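Local coordinates for protein CalG4 (Micromonospora echinospora, PDB 3IA7) that is a two-domain protein of the GT-B fold clan, with a Rossmann-like parallel sheet in each half, at residues A[189-194]-A[208-213]; A[260-265]-A[282-287]. All blocks are in the same frame, centred on the assembly; numbering follows the deposited sequence.

Contact 1: A[189-194]-A[208-213]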
ATOM      1  N   THR A 189     -13.651 -11.252 -15.911  1.00 13.31           N
ATOM      2  CA  THR A 189     -12.993  -9.968 -16.014  1.00 14.01           C
ATOM      3  C   THR A 189     -12.974  -9.341 -14.618  1.00 13.65           C
ATOM      4  O   THR A 189     -14.043  -9.187 -14.001  1.00 13.73           O
ATOM      5  CB  THR A 189     -13.736  -9.024 -17.011  1.00 14.21           C
ATOM      6  OG1 THR A 189     -13.768  -9.639 -18.339  1.00 17.10           O
ATOM      7  CG2 THR A 189     -12.950  -7.682 -17.129  1.00 13.62           C
ATOM      8  N   ILE A 190     -11.772  -9.009 -14.143  1.00 12.68           N
ATOM      9  CA  ILE A 190     -11.553  -8.365 -12.883  1.00 13.85           C
ATOM     10  C   ILE A 190     -11.335  -6.888 -13.199  1.00 13.38           C
ATOM     11  O   ILE A 190     -10.389  -6.494 -13.916  1.00 13.12           O
ATOM     12  CB  ILE A 190     -10.311  -8.941 -12.093  1.00 13.91           C
ATOM     13  CG1 ILE A 190     -10.337 -10.495 -12.020  1.00 17.79           C
ATOM     14  CG2 ILE A 190     -10.140  -8.206 -10.680  1.00 12.69           C
ATOM     15  CD1 ILE A 190     -11.367 -11.080 -11.144  1.00 17.84           C
ATOM     16  N   VAL A 191     -12.239  -6.068 -12.682  1.00 12.53           N
ATOM     17  CA  VAL A 191     -12.219  -4.654 -12.954  1.00 11.81           C
ATOM     18  C   VAL A 191     -11.830  -3.940 -11.670  1.00 13.11           C
ATOM     19  O   VAL A 191     -12.526  -4.101 -10.632  1.00 12.36           O
ATOM     20  CB  VAL A 191     -13.644  -4.185 -13.385  1.00 12.12           C
ATOM     21  CG1 VAL A 191     -13.622  -2.699 -13.646  1.00 11.50           C
ATOM     22  CG2 VAL A 191     -14.119  -4.932 -14.638  1.00 13.24           C
ATOM     23  N   PHE A 192     -10.765  -3.140 -11.698  1.00 13.17           N
ATOM     24  CA  PHE A 192     -10.229  -2.531 -10.454  1.00 14.15           C
ATOM     25  C   PHE A 192     -10.915  -1.219 -10.111  1.00 14.16           C
ATOM     26  O   PHE A 192     -10.262  -0.179  -9.840  1.00 15.11           O
ATOM     27  CB  PHE A 192      -8.701  -2.382 -10.591  1.00 15.22           C
ATOM     28  CG  PHE A 192      -7.998  -3.728 -10.708  1.00 15.35           C
ATOM     29  CD1 PHE A 192      -8.077  -4.664  -9.673  1.00 17.93           C
ATOM     30  CD2 PHE A 192      -7.249  -4.028 -11.845  1.00 21.09           C
ATOM     31  CE1 PHE A 192      -7.441  -5.922  -9.774  1.00 23.45           C
ATOM     32  CE2 PHE A 192      -6.586  -5.287 -11.948  1.00 23.03           C
ATOM     33  CZ  PHE A 192      -6.716  -6.233 -10.930  1.00 19.53           C
ATOM     34  N   LEU A 193     -12.249  -1.236 -10.201  1.00 12.35           N
ATOM     35  CA  LEU A 193     -13.086  -0.054  -9.949  1.00 12.85           C
ATOM     36  C   LEU A 193     -14.238  -0.499  -9.077  1.00 12.54           C
ATOM     37  O   LEU A 193     -14.596  -1.675  -9.110  1.00 12.33           O
ATOM     38  CB  LEU A 193     -13.753   0.493 -11.227  1.00 13.01           C
ATOM     39  CG  LEU A 193     -12.843   0.789 -12.441  1.00 17.67           C
ATOM     40  CD1 LEU A 193     -13.706   1.306 -13.546  1.00 17.68           C
ATOM     41  CD2 LEU A 193     -11.820   1.812 -12.188  1.00 22.17           C
ATOM     42  N   PRO A 194     -14.796   0.427  -8.307  1.00 12.69           N
ATOM     43  CA  PRO A 194     -16.058   0.081  -7.646  1.00 12.86           C
ATOM     44  C   PRO A 194     -17.159   0.069  -8.681  1.00 11.97           C
ATOM     45  O   PRO A 194     -17.152   0.864  -9.637  1.00 10.68           O
ATOM     46  CB  PRO A 194     -16.230   1.183  -6.594  1.00 13.13           C
ATOM     47  CG  PRO A 194     -15.576   2.402  -7.189  1.00 12.81           C
ATOM     48  CD  PRO A 194     -14.336   1.789  -7.964  1.00 11.76           C
ATOM     49  N   PHE A 208     -18.209 -10.313 -14.725  1.00 16.71           N
ATOM     50  CA  PHE A 208     -17.435  -9.103 -14.380  1.00 15.60           C
ATOM     51  C   PHE A 208     -17.402  -8.965 -12.856  1.00 15.88           C
ATOM     52  O   PHE A 208     -18.462  -8.879 -12.226  1.00 16.86           O
ATOM     53  CB  PHE A 208     -18.045  -7.853 -15.016  1.00 14.16           C
ATOM     54  CG  PHE A 208     -18.008  -7.872 -16.530  1.00 15.65           C
ATOM     55  CD1 PHE A 208     -16.965  -7.241 -17.214  1.00 15.74           C
ATOM     56  CD2 PHE A 208     -18.961  -8.581 -17.253  1.00 14.99           C
ATOM     57  CE1 PHE A 208     -16.909  -7.252 -18.625  1.00 11.82           C
ATOM     58  CE2 PHE A 208     -18.901  -8.655 -18.662  1.00 18.23           C
ATOM     59  CZ  PHE A 208     -17.877  -7.959 -19.353  1.00 16.29           C
ATOM     60  N   ALA A 209     -16.212  -8.987 -12.270  1.00 12.98           N
ATOM     61  CA  ALA A 209     -16.087  -8.689 -10.836  1.00 13.79           C
ATOM     62  C   ALA A 209     -15.517  -7.260 -10.599  1.00 14.35           C
ATOM     63  O   ALA A 209     -14.370  -6.949 -10.971  1.00 13.93           O
ATOM     64  CB  ALA A 209     -15.223  -9.748 -10.134  1.00 13.05           C
ATOM     65  N   PHE A 210     -16.318  -6.398  -9.988  1.00 11.60           N
ATOM     66  CA  PHE A 210     -15.846  -4.980  -9.714  1.00 11.86           C
ATOM     67  C   PHE A 210     -15.183  -4.950  -8.328  1.00 11.29           C
ATOM     68  O   PHE A 210     -15.862  -4.806  -7.284  1.00 11.36           O
ATOM     69  CB  PHE A 210     -17.005  -3.971  -9.857  1.00 11.73           C
ATOM     70  CG  PHE A 210     -17.563  -3.926 -11.268  1.00 12.47           C
ATOM     71  CD1 PHE A 210     -17.008  -3.033 -12.210  1.00 12.80           C
ATOM     72  CD2 PHE A 210     -18.538  -4.837 -11.669  1.00  9.19           C
ATOM     73  CE1 PHE A 210     -17.488  -3.014 -13.556  1.00 11.99           C
ATOM     74  CE2 PHE A 210     -19.046  -4.856 -13.020  1.00 10.04           C
ATOM     75  CZ  PHE A 210     -18.488  -3.943 -13.962  1.00 12.30           C
ATOM     76  N   VAL A 211     -13.875  -5.179  -8.303  1.00 12.12           N
ATOM     77  CA  VAL A 211     -13.155  -5.379  -7.025  1.00 12.06           C
ATOM     78  C   VAL A 211     -12.604  -4.098  -6.398  1.00 12.35           C
ATOM     79  O   VAL A 211     -12.103  -4.086  -5.265  1.00 13.43           O
ATOM     80  CB  VAL A 211     -12.061  -6.515  -7.115  1.00 12.75           C
ATOM     81  CG1 VAL A 211     -12.710  -7.875  -7.581  1.00 13.45           C
ATOM     82  CG2 VAL A 211     -10.880  -6.023  -8.011  1.00 11.88           C
ATOM     83  N   GLY A 212     -12.695  -3.004  -7.122  1.00 13.28           N
ATOM     84  CA  GLY A 212     -12.168  -1.728  -6.643  1.00 14.18           C
ATOM     85  C   GLY A 212     -10.626  -1.555  -6.741  1.00 13.35           C
ATOM     86  O   GLY A 212      -9.917  -2.518  -7.169  1.00 15.42           O
ATOM     87  N   PRO A 213     -10.098  -0.378  -6.326  1.00 14.19           N
ATOM     88  CA  PRO A 213      -8.645  -0.081  -6.361  1.00 15.39           C
ATOM     89  C   PRO A 213      -7.917  -0.906  -5.304  1.00 18.00           C
ATOM     90  O   PRO A 213      -8.559  -1.415  -4.373  1.00 17.41           O
ATOM     91  CB  PRO A 213      -8.576   1.432  -6.063  1.00 15.08           C
ATOM     92  CG  PRO A 213      -9.825   1.750  -5.320  1.00 15.63           C
ATOM     93  CD  PRO A 213     -10.877   0.745  -5.764  1.00 12.38           C
TER

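Contact 2: A[260-265]-A[282-287]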
ATOM      1  N   PRO A 260      -6.172  30.379   5.564  1.00 18.04           N
ATOM      2  CA  PRO A 260      -5.871  29.372   6.578  1.00 17.37           C
ATOM      3  C   PRO A 260      -5.526  27.995   5.998  1.00 16.20           C
ATOM      4  O   PRO A 260      -5.209  27.099   6.728  1.00 14.85           O
ATOM      5  CB  PRO A 260      -7.191  29.246   7.352  1.00 17.34           C
ATOM      6  CG  PRO A 260      -7.946  30.510   7.003  1.00 18.70           C
ATOM      7  CD  PRO A 260      -7.602  30.719   5.574  1.00 18.70           C
ATOM      8  N   TRP A 261      -5.585  27.832   4.692  1.00 16.05           N
ATOM      9  CA  TRP A 261      -5.318  26.504   4.134  1.00 15.86           C
ATOM     10  C   TRP A 261      -3.896  26.074   4.353  1.00 16.12           C
ATOM     11  O   TRP A 261      -3.000  26.904   4.445  1.00 15.97           O
ATOM     12  CB  TRP A 261      -5.606  26.455   2.641  1.00 15.43           C
ATOM     13  CG  TRP A 261      -7.083  26.461   2.299  1.00 18.31           C
ATOM     14  CD1 TRP A 261      -7.891  27.557   2.189  1.00 18.94           C
ATOM     15  CD2 TRP A 261      -7.887  25.330   1.961  1.00 16.84           C
ATOM     16  NE1 TRP A 261      -9.155  27.171   1.824  1.00 20.05           N
ATOM     17  CE2 TRP A 261      -9.182  25.811   1.677  1.00 21.26           C
ATOM     18  CE3 TRP A 261      -7.633  23.943   1.872  1.00 18.00           C
ATOM     19  CZ2 TRP A 261     -10.222  24.973   1.296  1.00 19.06           C
ATOM     20  CZ3 TRP A 261      -8.686  23.092   1.522  1.00 18.34           C
ATOM     21  CH2 TRP A 261      -9.951  23.610   1.213  1.00 17.73           C
ATOM     22  N   HIS A 262      -3.703  24.764   4.426  1.00 17.23           N
ATOM     23  CA  HIS A 262      -2.362  24.176   4.342  1.00 16.84           C
ATOM     24  C   HIS A 262      -2.321  23.312   3.106  1.00 17.74           C
ATOM     25  O   HIS A 262      -3.146  22.367   2.953  1.00 16.52           O
ATOM     26  CB  HIS A 262      -2.002  23.351   5.570  1.00 16.85           C
ATOM     27  CG  HIS A 262      -0.588  22.823   5.513  1.00 19.18           C
ATOM     28  ND1 HIS A 262       0.504  23.571   5.914  1.00 23.40           N
ATOM     29  CD2 HIS A 262      -0.090  21.649   5.063  1.00 21.54           C
ATOM     30  CE1 HIS A 262       1.611  22.863   5.741  1.00 22.33           C
ATOM     31  NE2 HIS A 262       1.277  21.702   5.214  1.00 19.73           N
ATOM     32  N   VAL A 263      -1.365  23.611   2.224  1.00 17.54           N
ATOM     33  CA  VAL A 263      -1.341  22.963   0.885  1.00 17.70           C
ATOM     34  C   VAL A 263      -0.134  22.016   0.801  1.00 16.80           C
ATOM     35  O   VAL A 263       1.027  22.423   1.074  1.00 16.40           O
ATOM     36  CB  VAL A 263      -1.307  24.034  -0.267  1.00 18.40           C
ATOM     37  CG1 VAL A 263      -1.219  23.334  -1.682  1.00 16.60           C
ATOM     38  CG2 VAL A 263      -2.560  24.966  -0.164  1.00 18.47           C
ATOM     39  N   VAL A 264      -0.397  20.771   0.413  1.00 16.32           N
ATOM     40  CA  VAL A 264       0.682  19.813   0.140  1.00 17.14           C
ATOM     41  C   VAL A 264       0.723  19.527  -1.354  1.00 16.83           C
ATOM     42  O   VAL A 264      -0.281  19.077  -1.920  1.00 16.91           O
ATOM     43  CB  VAL A 264       0.503  18.488   0.916  1.00 16.72           C
ATOM     44  CG1 VAL A 264       1.659  17.519   0.575  1.00 17.02           C
ATOM     45  CG2 VAL A 264       0.361  18.747   2.416  1.00 13.90           C
HETATM   46  N   MSE A 265       1.857  19.844  -1.977  1.00 17.45           N
HETATM   47  CA  MSE A 265       1.983  19.659  -3.415  1.00 19.67           C
HETATM   48  C   MSE A 265       2.956  18.528  -3.671  1.00 18.27           C
HETATM   49  O   MSE A 265       4.110  18.581  -3.228  1.00 20.29           O
HETATM   50  CB  MSE A 265       2.395  20.948  -4.137  1.00 17.61           C
HETATM   51  CG  MSE A 265       1.655  22.202  -3.593  1.00 19.11           C
HETATM   52 SE   MSE A 265       1.718  23.648  -4.849  0.70 22.47          SE
HETATM   53  CE  MSE A 265       3.667  24.046  -4.578  1.00 14.34           C
ATOM     54  N   ASN A 282       2.591  28.148   4.488  1.00 16.10           N
ATOM     55  CA  ASN A 282       1.484  27.166   4.582  1.00 16.68           C
ATOM     56  C   ASN A 282       1.400  26.302   3.331  1.00 16.40           C
ATOM     57  O   ASN A 282       0.395  25.605   3.084  1.00 17.05           O
ATOM     58  CB  ASN A 282       0.151  27.892   4.832  1.00 16.52           C
ATOM     59  CG  ASN A 282      -0.200  28.835   3.718  1.00 18.14           C
ATOM     60  OD1 ASN A 282       0.690  29.473   3.148  1.00 14.80           O
ATOM     61  ND2 ASN A 282      -1.507  28.971   3.415  1.00 18.82           N
ATOM     62  N   VAL A 283       2.479  26.286   2.557  1.00 16.48           N
ATOM     63  CA  VAL A 283       2.541  25.432   1.351  1.00 16.42           C
ATOM     64  C   VAL A 283       3.854  24.629   1.374  1.00 17.44           C
ATOM     65  O   VAL A 283       4.924  25.207   1.574  1.00 16.79           O
ATOM     66  CB  VAL A 283       2.485  26.314   0.076  1.00 16.87           C
ATOM     67  CG1 VAL A 283       2.486  25.461  -1.189  1.00 17.77           C
ATOM     68  CG2 VAL A 283       1.235  27.172   0.122  1.00 13.75           C
ATOM     69  N   GLU A 284       3.757  23.314   1.188  1.00 16.79           N
ATOM     70  CA  GLU A 284       4.943  22.481   1.123  1.00 18.35           C
ATOM     71  C   GLU A 284       4.961  21.678  -0.176  1.00 18.59           C
ATOM     72  O   GLU A 284       3.918  21.195  -0.653  1.00 18.33           O
ATOM     73  CB  GLU A 284       5.008  21.585   2.340  1.00 18.31           C
ATOM     74  CG  GLU A 284       3.801  20.665   2.561  1.00 19.62           C
ATOM     75  CD  GLU A 284       3.974  19.863   3.859  1.00 19.87           C
ATOM     76  OE1 GLU A 284       5.043  19.248   3.997  1.00 19.77           O
ATOM     77  OE2 GLU A 284       3.081  19.860   4.745  1.00 19.39           O
ATOM     78  N   ALA A 285       6.137  21.520  -0.744  1.00 18.16           N
ATOM     79  CA  ALA A 285       6.240  20.771  -1.985  1.00 18.18           C
ATOM     80  C   ALA A 285       7.228  19.618  -1.839  1.00 17.05           C
ATOM     81  O   ALA A 285       8.291  19.784  -1.236  1.00 17.44           O
ATOM     82  CB  ALA A 285       6.646  21.720  -3.131  1.00 17.98           C
ATOM     83  N   HIS A 286       6.871  18.449  -2.382  1.00 16.66           N
ATOM     84  CA  HIS A 286       7.692  17.245  -2.244  1.00 16.74           C
ATOM     85  C   HIS A 286       7.630  16.531  -3.574  1.00 16.89           C
ATOM     86  O   HIS A 286       6.566  16.518  -4.201  1.00 17.03           O
ATOM     87  CB  HIS A 286       7.038  16.297  -1.238  1.00 17.40           C
ATOM     88  CG  HIS A 286       6.919  16.856   0.135  1.00 15.68           C
ATOM     89  ND1 HIS A 286       7.904  16.705   1.080  1.00 12.88           N
ATOM     90  CD2 HIS A 286       5.933  17.582   0.717  1.00 14.40           C
ATOM     91  CE1 HIS A 286       7.532  17.330   2.187  1.00 16.84           C
ATOM     92  NE2 HIS A 286       6.336  17.851   1.996  1.00 13.09           N
ATOM     93  N   GLN A 287       8.719  15.911  -3.999  1.00 15.22           N
ATOM     94  CA  GLN A 287       8.631  15.006  -5.135  1.00 15.67           C
ATOM     95  C   GLN A 287       7.669  13.852  -4.850  1.00 15.63           C
ATOM     96  O   GLN A 287       6.855  13.531  -5.706  1.00 16.03           O
ATOM     97  CB  GLN A 287       9.994  14.479  -5.545  1.00 14.13           C
ATOM     98  CG  GLN A 287      10.900  15.563  -6.193  1.00 16.01           C
ATOM     99  CD  GLN A 287      12.135  14.979  -6.871  1.00 17.68           C
ATOM    100  OE1 GLN A 287      12.633  13.919  -6.483  1.00 20.30           O
ATOM    101  NE2 GLN A 287      12.606  15.640  -7.908  1.00 19.45           N
TER

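Contact 1: A[189-194]-A[208-213]
Leu193 and Gly212 come closer than the paired strands before them: just past the strand ends, their CA atoms stand 3.8 Å apart. An inverse gamma turn centred on Phe192 brings the chain there. Val191 O, the acceptor that closes the turn, takes a weak bond from Leu193 N and also Val211 N from across the contact at 2.9 Å. The N-H of Gly212 reaches Leu193 O in a further weak, bent bond (133°), and the backbone angles of Gly212 are ones that suit glycine. Its carbonyl O lies at the edge of the Phe192 ring, in plane.

Upstream the pairing is regular and parallel, with Ala209 N on Thr189 O at 2.8 Å and Val191 N on Ala209 O at 2.9 Å. This is the border of the seven-stranded sheet of the N-terminal Rossmann-like domain, where 208-210 is the outermost strand and 189-191 joins it to 127-131.

On one face the Phe208 ring lies alongside Thr189, and Phe210 likewise runs beside Val191, its CD1 touching Val191 CG1 at 3.7 Å. On the other, Val211 turns CG2 into the position between its backbone N and carbonyl carbon (chi1 -57°), where that methyl meets both Ile190 CG2 and Phe192 CD1 at 3.5 Å. Helix 385-400 covers this side, packing on Ile190, Ala209 and Val211.

Contact 2: A[260-265]-A[282-287]
Val263, Val264 and Met265 pair in parallel register with Val283, Glu284 and Ala285, forming the border of the six-stranded sheet in the C-terminal Rossmann-like domain of this GT-B protein; 283-286 is its outermost strand. Four backbone bonds alternate along the pair, the last, His286 N on Met265 O, a little bent. The tight side is the apolar face under helix 246-256. There the selenomethionine at Met265, bent at chi3 (-72°), sets its CE against Val283 CG1 at 3.9 Å and Ala285 CB at 4.0 Å, while Val263 CB meets Val283 CG2. At the start of the pair, chi1 of 61° swings the Asn282 amide to this same side, beside the helix end, where ND2 donates to Trp261 O at 2.7 Å and also to Phe256 O.

The other side is polar and more open, with His262 and Glu284 both partly exposed. Glu284 OE2 takes His262 NE2 at 2.6 Å, and Trp224 NE1 as a second donor. The imidazole stands nearly perpendicular to the carboxylate (87°), which it meets on the anti side of OE2. His286, against whose ring Trp288 of the second subunit packs edge-to-face, holds the carboxylate from its second oxygen, donating NE2 to Glu284 OE1 at 2.8 Å.

From the N terminus, the chain first lays down the earlier strands of the N-terminal sheet, then closes contact 1 through a 13-residue loop with neither helix nor strand. It crosses into the second domain, where strand 233-237 and helix 246-256 precede contact 2, closed by 16 residues without a helix. The two loops follow in series, neither enclosing nor crossing the other, and their centres lie 33 Å apart. The two edges are not equivalent: contact 1 pairs the last two strands of its sheet in chain order, contact 2 the second and third. Later the chain returns: helices 367-381 and 385-400 pack on contact 1, while helix 353-365 touches Trp261 at contact 2.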